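Local structure of FOKI restriction endonuclease (Planomicrobium okeanokoites, 2FOK) at residues Phe17-Asp28 against Gly135-Asp143; Thr67-Gly75 against Asn104-Arg112. The protein is a type IIS restriction endonuclease that recognises a DNA site and hydrolyses the DNA by metal-ion catalysis, probably through separate recognition and cleavage domains. All blocks are in the same frame, centred on the assembly; numbering follows the deposited sequence.

How the contacts relate
Following the chain from its N terminus, helix 17-24 comes first, then the short helix 68-72, then helix 104-116 and helix 133-140. Contact 1 joins the first and last of these and closes a long loop of about a hundred residues. Contact 2 lies wholly within that loop, bringing 104-112 back onto 67-75 after 28 intervening residues, so the two are nested and do not cross. Their centres are about 17 Å apart, yet the contacts touch: Asn19 and Val23 of helix 17-24 pack on Phe110, and Phe27 meets Leu71. Together they tie four helices of the first recognition subdomain into one body.

Contact 1 (Phe17-Asp28 against Gly135-Asp143); sequences FENLKRVVQVFD and GLAYSKSAD
With CG of Tyr138 anti to the backbone N (chi1 179°) and the Lys21 chain extended beyond CG, the aliphatic part of the lysine runs across one ring face while its ammonium reaches past the end of helix 133-140. Lys21 CG sits 3.7 Å from the Tyr138 ring centroid, a CH-pi contact offset toward the rim, and Val24 CG2 comes in at the ring edge, 3.9 Å from Tyr138 CE2. Lys21 NZ forms salt bridges with Asp143 OD1 (2.8 Å) and with Glu148 of helix 146-157, and donates to Ser141 O (3.0 Å) from above its carbonyl plane. Gln25 NE2 takes an in-plane lone pair of Ser139 O at 3.1 Å. At the far end, Asp28, its CG also anti to N (chi1 171°), presents OD2 to two donors: Lys140 NZ, a salt bridge of 2.7 Å nearly in line with the C-O bond, and Ser139 OG at 2.9 Å, on the anti side but tilted out of the carboxylate plane. Segments 17-24 and 135-140 run at 118° to each other, joining helix 17-24 to helix 133-140 in the first recognition subdomain, whose family belongs to the helix-turn-helix clan.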
loop_
_atom_site.group_PDB
_atom_site.type_symbol
_atom_site.label_atom_id
_atom_site.label_comp_id
_atom_site.label_asym_id
_atom_site.label_seq_id
_atom_site.Cartn_x
_atom_site.Cartn_y
_atom_site.Cartn_z
ATOM N N PHE A 17 -17.248 0.277 -15.356
ATOM C CA PHE A 17 -17.562 -1.144 -15.514
ATOM C C PHE A 17 -17.961 -1.414 -16.967
ATOM O O PHE A 17 -17.826 -2.536 -17.466
ATOM C CB PHE A 17 -18.714 -1.553 -14.580
ATOM C CG PHE A 17 -18.272 -2.305 -13.345
ATOM C CD1 PHE A 17 -17.842 -3.626 -13.430
ATOM C CD2 PHE A 17 -18.282 -1.686 -12.095
ATOM C CE1 PHE A 17 -17.426 -4.319 -12.299
ATOM C CE2 PHE A 17 -17.869 -2.371 -10.951
ATOM C CZ PHE A 17 -17.440 -3.697 -11.056
ATOM N N GLU A 18 -18.449 -0.369 -17.635
ATOM C CA GLU A 18 -18.879 -0.460 -19.026
ATOM C C GLU A 18 -17.643 -0.571 -19.907
ATOM O O GLU A 18 -17.701 -1.085 -21.028
ATOM C CB GLU A 18 -19.709 0.779 -19.408
ATOM C CG GLU A 18 -20.509 0.650 -20.706
ATOM C CD GLU A 18 -21.949 0.179 -20.492
ATOM O OE1 GLU A 18 -22.771 0.979 -19.978
ATOM O OE2 GLU A 18 -22.261 -0.987 -20.843
ATOM N N ASN A 19 -16.518 -0.082 -19.394
ATOM C CA ASN A 19 -15.270 -0.163 -20.129
ATOM C C ASN A 19 -14.581 -1.503 -19.817
ATOM O O ASN A 19 -13.889 -2.059 -20.665
ATOM C CB ASN A 19 -14.371 1.020 -19.770
ATOM C CG ASN A 19 -14.766 2.302 -20.504
ATOM O OD1 ASN A 19 -14.513 3.410 -20.024
ATOM N ND2 ASN A 19 -15.387 2.152 -21.668
ATOM N N LEU A 20 -14.778 -2.020 -18.602
ATOM C CA LEU A 20 -14.206 -3.310 -18.219
ATOM C C LEU A 20 -14.766 -4.366 -19.174
ATOM O O LEU A 20 -14.021 -5.150 -19.760
ATOM C CB LEU A 20 -14.591 -3.670 -16.778
ATOM C CG LEU A 20 -14.454 -5.139 -16.346
ATOM C CD1 LEU A 20 -12.988 -5.513 -16.280
ATOM C CD2 LEU A 20 -15.111 -5.363 -14.996
ATOM N N LYS A 21 -16.088 -4.362 -19.328
ATOM C CA LYS A 21 -16.777 -5.304 -20.194
ATOM C C LYS A 21 -16.215 -5.287 -21.612
ATOM O O LYS A 21 -15.876 -6.336 -22.160
ATOM C CB LYS A 21 -18.278 -4.997 -20.220
ATOM C CG LYS A 21 -19.158 -6.262 -20.284
ATOM C CD LYS A 21 -20.609 -5.958 -20.674
ATOM C CE LYS A 21 -21.482 -7.194 -20.563
ATOM N NZ LYS A 21 -22.918 -6.841 -20.389
ATOM N N ARG A 22 -16.124 -4.101 -22.204
ATOM C CA ARG A 22 -15.598 -3.948 -23.554
ATOM C C ARG A 22 -14.228 -4.611 -23.648
ATOM O O ARG A 22 -13.922 -5.289 -24.625
ATOM C CB ARG A 22 -15.466 -2.464 -23.899
ATOM C CG ARG A 22 -16.764 -1.764 -24.296
ATOM C CD ARG A 22 -16.501 -0.296 -24.676
ATOM N NE ARG A 22 -15.570 -0.180 -25.799
ATOM C CZ ARG A 22 -15.946 -0.010 -27.061
ATOM N NH1 ARG A 22 -17.235 0.069 -27.365
ATOM N NH2 ARG A 22 -15.041 0.035 -28.028
ATOM N N VAL A 23 -13.401 -4.401 -22.631
ATOM C CA VAL A 23 -12.071 -4.988 -22.600
ATOM C C VAL A 23 -12.170 -6.507 -22.670
ATOM O O VAL A 23 -11.353 -7.158 -23.316
ATOM C CB VAL A 23 -11.307 -4.591 -21.308
ATOM C CG1 VAL A 23 -9.997 -5.389 -21.205
ATOM C CG2 VAL A 23 -11.015 -3.076 -21.310
ATOM N N VAL A 24 -13.182 -7.058 -22.004
ATOM C CA VAL A 24 -13.417 -8.495 -21.975
ATOM C C VAL A 24 -14.000 -9.022 -23.289
ATOM O O VAL A 24 -13.613 -10.078 -23.772
ATOM C CB VAL A 24 -14.396 -8.858 -20.833
ATOM C CG1 VAL A 24 -14.615 -10.367 -20.785
ATOM C CG2 VAL A 24 -13.856 -8.346 -19.506
ATOM N N GLN A 25 -14.941 -8.275 -23.853
ATOM C CA GLN A 25 -15.608 -8.645 -25.097
ATOM C C GLN A 25 -14.681 -8.651 -26.298
ATOM O O GLN A 25 -15.114 -8.899 -27.424
ATOM C CB GLN A 25 -16.767 -7.686 -25.360
ATOM C CG GLN A 25 -17.845 -7.799 -24.319
ATOM C CD GLN A 25 -18.887 -6.720 -24.441
ATOM O OE1 GLN A 25 -18.594 -5.623 -24.899
ATOM N NE2 GLN A 25 -20.116 -7.024 -24.030
ATOM N N VAL A 26 -13.406 -8.392 -26.053
ATOM C CA VAL A 26 -12.406 -8.336 -27.112
ATOM C C VAL A 26 -11.690 -9.680 -27.230
ATOM O O VAL A 26 -11.055 -9.978 -28.242
ATOM C CB VAL A 26 -11.413 -7.172 -26.815
ATOM C CG1 VAL A 26 -9.977 -7.590 -27.070
ATOM C CG2 VAL A 26 -11.800 -5.954 -27.650
ATOM N N PHE A 27 -11.808 -10.500 -26.193
ATOM C CA PHE A 27 -11.192 -11.826 -26.214
ATOM C C PHE A 27 -12.224 -12.854 -26.694
ATOM O O PHE A 27 -11.922 -14.037 -26.824
ATOM C CB PHE A 27 -10.705 -12.216 -24.816
ATOM C CG PHE A 27 -9.659 -11.304 -24.254
ATOM C CD1 PHE A 27 -9.994 -10.023 -23.828
ATOM C CD2 PHE A 27 -8.357 -11.753 -24.065
ATOM C CE1 PHE A 27 -9.061 -9.209 -23.213
ATOM C CE2 PHE A 27 -7.411 -10.948 -23.452
ATOM C CZ PHE A 27 -7.763 -9.674 -23.021
ATOM N N ASP A 28 -13.446 -12.381 -26.938
ATOM C CA ASP A 28 -14.560 -13.211 -27.408
ATOM C C ASP A 28 -14.758 -12.954 -28.904
ATOM O O ASP A 28 -15.212 -11.893 -29.291
ATOM C CB ASP A 28 -15.833 -12.846 -26.631
ATOM C CG ASP A 28 -17.079 -13.503 -27.194
ATOM O OD1 ASP A 28 -17.067 -13.904 -28.372
ATOM O OD2 ASP A 28 -18.078 -13.619 -26.454
ATOM N N GLY A 135 -15.809 -15.406 -18.314
ATOM C CA GLY A 135 -15.593 -14.216 -19.116
ATOM C C GLY A 135 -16.512 -14.161 -20.328
ATOM O O GLY A 135 -17.057 -13.106 -20.665
ATOM N N LEU A 136 -16.688 -15.303 -20.989
ATOM C CA LEU A 136 -17.546 -15.375 -22.165
ATOM C C LEU A 136 -18.998 -15.106 -21.767
ATOM O O LEU A 136 -19.729 -14.406 -22.476
ATOM C CB LEU A 136 -17.408 -16.750 -22.825
ATOM C CG LEU A 136 -16.085 -16.932 -23.579
ATOM C CD1 LEU A 136 -15.644 -18.388 -23.523
ATOM C CD2 LEU A 136 -16.257 -16.481 -25.012
ATOM N N ALA A 137 -19.399 -15.642 -20.619
ATOM C CA ALA A 137 -20.754 -15.455 -20.108
ATOM C C ALA A 137 -20.945 -13.990 -19.756
ATOM O O ALA A 137 -22.040 -13.443 -19.878
ATOM C CB ALA A 137 -20.980 -16.325 -18.869
ATOM N N TYR A 138 -19.874 -13.361 -19.287
ATOM C CA TYR A 138 -19.929 -11.945 -18.950
ATOM C C TYR A 138 -20.081 -11.197 -20.280
ATOM O O TYR A 138 -20.862 -10.255 -20.397
ATOM C CB TYR A 138 -18.633 -11.527 -18.244
ATOM C CG TYR A 138 -18.562 -10.066 -17.865
ATOM C CD1 TYR A 138 -19.669 -9.406 -17.331
ATOM C CD2 TYR A 138 -17.389 -9.339 -18.050
ATOM C CE1 TYR A 138 -19.606 -8.052 -16.992
ATOM C CE2 TYR A 138 -17.314 -7.986 -17.715
ATOM C CZ TYR A 138 -18.428 -7.349 -17.185
ATOM O OH TYR A 138 -18.363 -6.010 -16.858
ATOM N N SER A 139 -19.343 -11.668 -21.281
ATOM C CA SER A 139 -19.332 -11.089 -22.624
ATOM C C SER A 139 -20.699 -11.046 -23.305
ATOM O O SER A 139 -21.100 -9.997 -23.798
ATOM C CB SER A 139 -18.342 -11.863 -23.510
ATOM O OG SER A 139 -18.131 -11.226 -24.762
ATOM N N LYS A 140 -21.405 -12.176 -23.336
ATOM C CA LYS A 140 -22.721 -12.254 -23.984
ATOM C C LYS A 140 -23.877 -11.731 -23.130
ATOM O O LYS A 140 -24.976 -11.472 -23.640
ATOM C CB LYS A 140 -23.020 -13.694 -24.397
ATOM C CG LYS A 140 -22.389 -14.743 -23.499
ATOM C CD LYS A 140 -22.043 -16.018 -24.266
ATOM C CE LYS A 140 -20.852 -15.817 -25.199
ATOM N NZ LYS A 140 -20.246 -14.471 -25.041
ATOM N N SER A 141 -23.624 -11.571 -21.834
ATOM C CA SER A 141 -24.629 -11.088 -20.890
ATOM C C SER A 141 -25.286 -9.777 -21.327
ATOM O O SER A 141 -24.622 -8.865 -21.807
ATOM C CB SER A 141 -23.993 -10.890 -19.519
ATOM O OG SER A 141 -23.094 -9.789 -19.554
ATOM N N ALA A 142 -26.598 -9.682 -21.157
ATOM C CA ALA A 142 -27.304 -8.464 -21.533
ATOM C C ALA A 142 -26.901 -7.362 -20.562
ATOM O O ALA A 142 -26.692 -7.618 -19.372
ATOM C CB ALA A 142 -28.809 -8.692 -21.471
ATOM N N ASP A 143 -26.774 -6.143 -21.071
ATOM C CA ASP A 143 -26.406 -5.001 -20.240
ATOM C C ASP A 143 -27.512 -4.692 -19.232
ATOM O O ASP A 143 -28.675 -4.585 -19.606
ATOM C CB ASP A 143 -26.203 -3.764 -21.103
ATOM C CG ASP A 143 -24.881 -3.757 -21.822
ATOM O OD1 ASP A 143 -24.148 -4.769 -21.769
ATOM O OD2 ASP A 143 -24.581 -2.721 -22.453
HETATM O O HOH W 1 -20.435 -4.527 -16.534
#

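Contact 2 (Thr67-Gly75 against Asn104-Arg112); sequences TYKELVGTG and NWSSDGFLR
Two helices of the first recognition subdomain, whose family belongs to the helix-turn-helix clan, meet here: Tyr68, Leu71 and Val72 of the short helix 68-72 pack on Asn104, Asp108 and Leu111 of helix 104-116. The directions of segments 68-72 and 104-112 differ by 119°, with their axes 10.1 Å apart at closest approach.

The polar link is Tyr68 OH, which donates to the syn lone pair of Asp108 OD1 at 2.6 Å. The carboxylate oxygen lies at the ring edge, near its plane, while the two flat groups are turned 43° against each other. Arg6 adds a cation-pi contact to the same ring. Leu111 takes up the apolar side: CD2 approaches Tyr68 CZ obliquely at 3.6 Å, and CD1 meets Leu71 CD1 at 3.7 Å, the two leucines crossing at about a right angle. Val72 divides its branches, CG2 leaning toward Leu111 CD1 and CG1 resting 3.6 Å from Asn104 O. A phenylalanine in place of Tyr68 would probably leave Asp108 OD1 without its hydroxyl donor and the carboxylate freer to turn.

A capping box starts the short helix: Thr67 OG1 accepts from Glu70 N, and Glu70 OE1 accepts from Thr67 N in return. At its other end Gly73 turns the chain away with positive phi, and Val72 O is held by Gln89. The loop beyond then passes Asn104, whose CG stands between its backbone N and carbonyl carbon (chi1 65°), and the side-chain amide comes up close against the glycine backbone, with Gly75 CA 3.2 Å from Asn104 OD1.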
loop_
_atom_site.group_PDB
_atom_site.type_symbol
_atom_site.label_atom_id
_atom_site.label_comp_id
_atom_site.label_asym_id
_atom_site.label_seq_id
_atom_site.Cartn_x
_atom_site.Cartn_y
_atom_site.Cartn_z
ATOM N N THR A 67 -0.639 -11.330 -26.317
ATOM C CA THR A 67 0.493 -11.182 -25.405
ATOM C C THR A 67 0.329 -9.864 -24.677
ATOM O O THR A 67 -0.432 -8.995 -25.108
ATOM C CB THR A 67 1.848 -11.136 -26.143
ATOM O OG1 THR A 67 1.926 -9.936 -26.915
ATOM C CG2 THR A 67 2.013 -12.335 -27.058
ATOM N N TYR A 68 1.051 -9.711 -23.577
ATOM C CA TYR A 68 0.974 -8.487 -22.794
ATOM C C TYR A 68 1.165 -7.261 -23.679
ATOM O O TYR A 68 0.361 -6.332 -23.645
ATOM C CB TYR A 68 2.043 -8.496 -21.699
ATOM C CG TYR A 68 1.624 -7.783 -20.434
ATOM C CD1 TYR A 68 1.619 -6.385 -20.364
ATOM C CD2 TYR A 68 1.238 -8.505 -19.305
ATOM C CE1 TYR A 68 1.235 -5.722 -19.192
ATOM C CE2 TYR A 68 0.854 -7.857 -18.131
ATOM C CZ TYR A 68 0.854 -6.466 -18.083
ATOM O OH TYR A 68 0.470 -5.832 -16.928
ATOM N N LYS A 69 2.228 -7.273 -24.483
ATOM C CA LYS A 69 2.536 -6.163 -25.373
ATOM C C LYS A 69 1.396 -5.817 -26.325
ATOM O O LYS A 69 0.948 -4.674 -26.376
ATOM C CB LYS A 69 3.802 -6.468 -26.173
ATOM C CG LYS A 69 4.260 -5.303 -27.025
ATOM C CD LYS A 69 5.756 -5.277 -27.212
ATOM C CE LYS A 69 6.184 -4.005 -27.937
ATOM N NZ LYS A 69 5.056 -3.030 -28.107
ATOM N N GLU A 70 0.923 -6.800 -27.077
ATOM C CA GLU A 70 -0.170 -6.573 -28.026
ATOM C C GLU A 70 -1.360 -5.833 -27.393
ATOM O O GLU A 70 -2.014 -5.020 -28.043
ATOM C CB GLU A 70 -0.644 -7.916 -28.605
ATOM C CG GLU A 70 0.260 -8.505 -29.676
ATOM C CD GLU A 70 0.236 -10.028 -29.691
ATOM O OE1 GLU A 70 -0.680 -10.620 -29.082
ATOM O OE2 GLU A 70 1.130 -10.640 -30.310
ATOM N N LEU A 71 -1.636 -6.124 -26.123
ATOM C CA LEU A 71 -2.742 -5.495 -25.397
ATOM C C LEU A 71 -2.418 -4.117 -24.805
ATOM O O LEU A 71 -3.204 -3.185 -24.922
ATOM C CB LEU A 71 -3.201 -6.404 -24.253
ATOM C CG LEU A 71 -4.119 -7.590 -24.568
ATOM C CD1 LEU A 71 -3.920 -8.698 -23.530
ATOM C CD2 LEU A 71 -5.549 -7.118 -24.561
ATOM N N VAL A 72 -1.258 -3.998 -24.169
ATOM C CA VAL A 72 -0.870 -2.755 -23.519
ATOM C C VAL A 72 -0.025 -1.782 -24.341
ATOM O O VAL A 72 -0.207 -0.563 -24.251
ATOM C CB VAL A 72 -0.161 -3.076 -22.176
ATOM C CG1 VAL A 72 0.491 -1.832 -21.590
ATOM C CG2 VAL A 72 -1.186 -3.647 -21.202
ATOM N N GLY A 73 0.883 -2.316 -25.149
ATOM C CA GLY A 73 1.726 -1.464 -25.957
ATOM C C GLY A 73 2.674 -0.641 -25.113
ATOM O O GLY A 73 2.944 -0.978 -23.963
ATOM N N THR A 74 3.166 0.453 -25.690
ATOM C CA THR A 74 4.105 1.346 -25.022
ATOM C C THR A 74 3.591 2.785 -25.033
ATOM O O THR A 74 2.724 3.129 -25.828
ATOM C CB THR A 74 5.464 1.336 -25.742
ATOM O OG1 THR A 74 5.266 1.644 -27.130
ATOM C CG2 THR A 74 6.124 -0.023 -25.622
ATOM N N GLY A 75 4.139 3.622 -24.157
ATOM C CA GLY A 75 3.722 5.012 -24.108
ATOM C C GLY A 75 4.909 5.934 -23.936
ATOM O O GLY A 75 6.045 5.470 -23.881
ATOM N N ASN A 104 -0.966 3.686 -22.115
ATOM C CA ASN A 104 -0.487 2.382 -21.667
ATOM C C ASN A 104 -0.570 2.174 -20.157
ATOM O O ASN A 104 -0.273 1.091 -19.661
ATOM C CB ASN A 104 0.961 2.167 -22.129
ATOM C CG ASN A 104 1.941 3.139 -21.481
ATOM O OD1 ASN A 104 1.794 4.365 -21.589
ATOM N ND2 ASN A 104 2.949 2.596 -20.804
ATOM N N TRP A 105 -0.969 3.203 -19.422
ATOM C CA TRP A 105 -1.080 3.078 -17.976
ATOM C C TRP A 105 -2.498 2.665 -17.608
ATOM O O TRP A 105 -2.699 1.753 -16.803
ATOM C CB TRP A 105 -0.712 4.398 -17.295
ATOM C CG TRP A 105 0.764 4.658 -17.264
ATOM C CD1 TRP A 105 1.401 5.811 -17.624
ATOM C CD2 TRP A 105 1.793 3.734 -16.885
ATOM N NE1 TRP A 105 2.764 5.665 -17.495
ATOM C CE2 TRP A 105 3.032 4.400 -17.044
ATOM C CE3 TRP A 105 1.791 2.408 -16.428
ATOM C CZ2 TRP A 105 4.256 3.784 -16.761
ATOM C CZ3 TRP A 105 3.008 1.795 -16.148
ATOM C CH2 TRP A 105 4.225 2.486 -16.316
ATOM N N SER A 106 -3.479 3.337 -18.197
ATOM C CA SER A 106 -4.879 3.015 -17.936
ATOM C C SER A 106 -5.240 1.674 -18.589
ATOM O O SER A 106 -6.119 0.953 -18.116
ATOM C CB SER A 106 -5.785 4.119 -18.485
ATOM O OG SER A 106 -5.084 5.348 -18.568
ATOM N N SER A 107 -4.557 1.342 -19.678
ATOM C CA SER A 107 -4.806 0.088 -20.373
ATOM C C SER A 107 -4.443 -1.043 -19.412
ATOM O O SER A 107 -5.156 -2.036 -19.293
ATOM C CB SER A 107 -3.935 -0.007 -21.635
ATOM O OG SER A 107 -4.372 0.885 -22.649
ATOM N N ASP A 108 -3.328 -0.859 -18.715
ATOM C CA ASP A 108 -2.838 -1.839 -17.762
ATOM C C ASP A 108 -3.776 -2.032 -16.572
ATOM O O ASP A 108 -3.928 -3.143 -16.081
ATOM C CB ASP A 108 -1.459 -1.421 -17.263
ATOM C CG ASP A 108 -0.665 -2.581 -16.732
ATOM O OD1 ASP A 108 -0.330 -3.484 -17.529
ATOM O OD2 ASP A 108 -0.377 -2.591 -15.517
ATOM N N GLY A 109 -4.402 -0.959 -16.097
ATOM C CA GLY A 109 -5.309 -1.108 -14.975
ATOM C C GLY A 109 -6.455 -2.018 -15.385
ATOM O O GLY A 109 -6.840 -2.925 -14.650
ATOM N N PHE A 110 -6.990 -1.765 -16.578
ATOM C CA PHE A 110 -8.091 -2.534 -17.143
ATOM C C PHE A 110 -7.693 -3.994 -17.349
ATOM O O PHE A 110 -8.506 -4.894 -17.174
ATOM C CB PHE A 110 -8.516 -1.923 -18.485
ATOM C CG PHE A 110 -9.556 -0.842 -18.363
ATOM C CD1 PHE A 110 -10.819 -1.126 -17.850
ATOM C CD2 PHE A 110 -9.271 0.461 -18.755
ATOM C CE1 PHE A 110 -11.783 -0.126 -17.729
ATOM C CE2 PHE A 110 -10.223 1.460 -18.638
ATOM C CZ PHE A 110 -11.487 1.165 -18.122
ATOM N N LEU A 111 -6.448 -4.229 -17.745
ATOM C CA LEU A 111 -5.972 -5.599 -17.940
ATOM C C LEU A 111 -5.917 -6.277 -16.566
ATOM O O LEU A 111 -6.384 -7.408 -16.385
ATOM C CB LEU A 111 -4.576 -5.584 -18.585
ATOM C CG LEU A 111 -3.881 -6.926 -18.860
ATOM C CD1 LEU A 111 -3.483 -7.010 -20.312
ATOM C CD2 LEU A 111 -2.660 -7.073 -17.979
ATOM N N ARG A 112 -5.350 -5.558 -15.599
ATOM C CA ARG A 112 -5.206 -6.036 -14.230
ATOM C C ARG A 112 -6.570 -6.288 -13.605
ATOM O O ARG A 112 -6.741 -7.230 -12.829
ATOM C CB ARG A 112 -4.411 -5.014 -13.402
ATOM C CG ARG A 112 -2.908 -5.037 -13.702
ATOM C CD ARG A 112 -2.150 -3.870 -13.076
ATOM N NE ARG A 112 -1.978 -4.045 -11.635
ATOM C CZ ARG A 112 -0.887 -3.710 -10.949
ATOM N NH1 ARG A 112 0.163 -3.166 -11.560
ATOM N NH2 ARG A 112 -0.848 -3.922 -9.641
HETATM O O HOH W 2 4.073 0.097 -22.077
#